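Local coordinates for putative cytoplasmic protein (Salmonella typhimurium, PDB 2GK3), which is of unknown function, assembles as a hexamer and belongs to a family of putative glutamine amidotransferases with a class I glutaminase-like fold, at residues E168-E173 and A198-T203. Residues are numbered along the deposited sequence; the frame is centred on the assembly and turned at random.
Sequences EAVSPE and ADVVLT
Val201 O takes two backbone hydrogen bonds, from Val170 N at 3.0 Å and from Ser171 N at 3.2 Å. Val201 is part of a classic beta bulge of strand 199-204: it and Leu202 both face Leu210 of strand 207-215. Both donors reach Val201 O from the same face of its carbonyl plane. The Val170 bond stands 37° out of that plane, while the Ser171 bond is the straighter at hydrogen. Together they hold the chain as it leaves the end of strand 164-169. Past the bulge, Ala169 and Leu202 form a non-hydrogen-bonded antiparallel pair, and Glu168 and Thr203 a hydrogen-bonded pair. Here Thr203 N donates to Glu168 O at 2.8 Å in the carbonyl plane, and Glu168 N returns a bond to Thr203 O.

On one face of the sheet, Leu202 CD2 rests against Ala169 CB at 3.7 Å, and Tyr183 touches both residues. Val170 lays both methyls against the other strand. Val170 CG1 meets Thr203 CG2, the two side chains crossing at about a right angle. Val170 CG2 lies 3.9 Å from Val200 CG1. The Thr203 chi1 of 58° places OG1 on the Glu168 side. A water joins these two side chains, lying 2.7 Å from Thr203 OG1 and donating to Glu168 OE2 at 2.9 Å.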
ATOM      1  N   GLU E 168     -25.480  30.318   4.644  1.00 41.02           N
ATOM      2  CA  GLU E 168     -26.373  31.415   4.996  1.00 41.04           C
ATOM      3  C   GLU E 168     -25.596  32.555   5.623  1.00 40.39           C
ATOM      4  O   GLU E 168     -24.646  32.324   6.386  1.00 39.59           O
ATOM      5  CB  GLU E 168     -27.459  30.933   5.958  1.00 41.46           C
ATOM      6  CG  GLU E 168     -28.635  30.287   5.233  1.00 45.07           C
ATOM      7  CD  GLU E 168     -29.460  29.395   6.122  1.00 48.92           C
ATOM      8  OE1 GLU E 168     -30.365  28.713   5.595  1.00 50.67           O
ATOM      9  OE2 GLU E 168     -29.202  29.366   7.344  1.00 51.66           O
ATOM     10  N   ALA E 169     -25.977  33.789   5.289  1.00 40.16           N
ATOM     11  CA  ALA E 169     -25.354  34.948   5.924  1.00 39.86           C
ATOM     12  C   ALA E 169     -26.073  35.265   7.228  1.00 39.97           C
ATOM     13  O   ALA E 169     -27.296  35.462   7.246  1.00 39.39           O
ATOM     14  CB  ALA E 169     -25.331  36.141   4.984  1.00 39.49           C
ATOM     15  N   VAL E 170     -25.318  35.260   8.324  1.00 40.52           N
ATOM     16  CA  VAL E 170     -25.837  35.726   9.623  1.00 41.42           C
ATOM     17  C   VAL E 170     -25.360  37.142   9.963  1.00 41.88           C
ATOM     18  O   VAL E 170     -25.910  37.792  10.862  1.00 42.43           O
ATOM     19  CB  VAL E 170     -25.541  34.753  10.802  1.00 41.28           C
ATOM     20  CG1 VAL E 170     -26.334  33.453  10.637  1.00 41.88           C
ATOM     21  CG2 VAL E 170     -24.060  34.485  10.944  1.00 41.64           C
ATOM     22  N   SER E 171     -24.335  37.608   9.249  1.00 42.26           N
ATOM     23  CA  SER E 171     -23.973  39.026   9.241  1.00 42.66           C
ATOM     24  C   SER E 171     -23.766  39.520   7.817  1.00 42.81           C
ATOM     25  O   SER E 171     -22.623  39.811   7.439  1.00 42.41           O
ATOM     26  CB  SER E 171     -22.713  39.280  10.052  1.00 42.81           C
ATOM     27  OG  SER E 171     -22.876  38.838  11.383  1.00 44.19           O
ATOM     28  N   PRO E 172     -24.874  39.650   7.037  1.00 43.05           N
ATOM     29  CA  PRO E 172     -24.829  40.015   5.614  1.00 43.24           C
ATOM     30  C   PRO E 172     -24.360  41.466   5.340  1.00 43.71           C
ATOM     31  O   PRO E 172     -24.118  41.832   4.192  1.00 44.03           O
ATOM     32  CB  PRO E 172     -26.275  39.803   5.149  1.00 43.00           C
ATOM     33  CG  PRO E 172     -27.108  39.997   6.381  1.00 43.17           C
ATOM     34  CD  PRO E 172     -26.265  39.485   7.517  1.00 43.36           C
ATOM     35  N   GLU E 173     -24.232  42.271   6.386  1.00 44.25           N
ATOM     36  CA  GLU E 173     -23.709  43.645   6.270  1.00 44.76           C
ATOM     37  C   GLU E 173     -22.192  43.718   6.496  1.00 43.78           C
ATOM     38  O   GLU E 173     -21.579  44.781   6.316  1.00 43.92           O
ATOM     39  CB  GLU E 173     -24.430  44.596   7.243  1.00 45.52           C
ATOM     40  CG  GLU E 173     -25.419  43.916   8.249  1.00 48.98           C
ATOM     41  CD  GLU E 173     -24.754  42.978   9.284  1.00 51.36           C
ATOM     42  OE1 GLU E 173     -25.268  41.849   9.460  1.00 52.91           O
ATOM     43  OE2 GLU E 173     -23.748  43.364   9.929  1.00 52.17           O
ATOM     44  N   ALA E 198     -14.957  35.728  18.606  1.00 35.29           N
ATOM     45  CA  ALA E 198     -14.815  35.867  17.175  1.00 34.85           C
ATOM     46  C   ALA E 198     -16.115  36.298  16.513  1.00 34.70           C
ATOM     47  O   ALA E 198     -17.166  36.286  17.143  1.00 33.91           O
ATOM     48  CB  ALA E 198     -14.340  34.561  16.594  1.00 34.78           C
ATOM     49  N   ASP E 199     -16.031  36.672  15.236  1.00 34.48           N
ATOM     50  CA  ASP E 199     -17.180  37.145  14.490  1.00 34.86           C
ATOM     51  C   ASP E 199     -17.607  36.084  13.492  1.00 33.71           C
ATOM     52  O   ASP E 199     -16.891  35.832  12.515  1.00 34.13           O
ATOM     53  CB  ASP E 199     -16.857  38.463  13.751  1.00 35.31           C
ATOM     54  CG  ASP E 199     -16.311  39.558  14.681  1.00 39.85           C
ATOM     55  OD1 ASP E 199     -16.948  39.907  15.726  1.00 41.44           O
ATOM     56  OD2 ASP E 199     -15.217  40.088  14.363  1.00 44.44           O
ATOM     57  N   VAL E 200     -18.765  35.471  13.731  1.00 32.60           N
ATOM     58  CA  VAL E 200     -19.358  34.525  12.779  1.00 31.53           C
ATOM     59  C   VAL E 200     -20.162  35.260  11.695  1.00 31.87           C
ATOM     60  O   VAL E 200     -21.123  35.976  11.990  1.00 32.14           O
ATOM     61  CB  VAL E 200     -20.255  33.487  13.491  1.00 31.47           C
ATOM     62  CG1 VAL E 200     -20.960  32.580  12.481  1.00 30.14           C
ATOM     63  CG2 VAL E 200     -19.434  32.664  14.476  1.00 31.17           C
ATOM     64  N   VAL E 201     -19.782  35.074  10.434  1.00 31.71           N
ATOM     65  CA  VAL E 201     -20.397  35.834   9.346  1.00 31.41           C
ATOM     66  C   VAL E 201     -21.339  34.985   8.487  1.00 31.65           C
ATOM     67  O   VAL E 201     -22.371  35.465   8.025  1.00 31.80           O
ATOM     68  CB  VAL E 201     -19.296  36.524   8.489  1.00 31.51           C
ATOM     69  CG1 VAL E 201     -19.874  37.158   7.238  1.00 30.95           C
ATOM     70  CG2 VAL E 201     -18.546  37.557   9.333  1.00 29.98           C
ATOM     71  N   LEU E 202     -20.975  33.723   8.276  1.00 31.83           N
ATOM     72  CA  LEU E 202     -21.782  32.799   7.491  1.00 32.29           C
ATOM     73  C   LEU E 202     -21.907  31.511   8.273  1.00 32.47           C
ATOM     74  O   LEU E 202     -20.993  31.140   9.017  1.00 33.14           O
ATOM     75  CB  LEU E 202     -21.107  32.474   6.144  1.00 32.52           C
ATOM     76  CG  LEU E 202     -20.802  33.531   5.060  1.00 32.84           C
ATOM     77  CD1 LEU E 202     -20.243  32.840   3.814  1.00 30.18           C
ATOM     78  CD2 LEU E 202     -22.057  34.346   4.708  1.00 32.31           C
ATOM     79  N   THR E 203     -23.017  30.812   8.087  1.00 32.24           N
ATOM     80  CA  THR E 203     -23.237  29.532   8.752  1.00 32.33           C
ATOM     81  C   THR E 203     -23.652  28.492   7.727  1.00 32.10           C
ATOM     82  O   THR E 203     -24.024  28.809   6.599  1.00 31.54           O
ATOM     83  CB  THR E 203     -24.354  29.610   9.802  1.00 32.28           C
ATOM     84  OG1 THR E 203     -25.546  30.038   9.142  1.00 34.94           O
ATOM     85  CG2 THR E 203     -24.014  30.599  10.945  1.00 31.49           C
TER
HETATM   86  O   HOH W   1     -26.936  27.808   8.391  1.00 29.62           O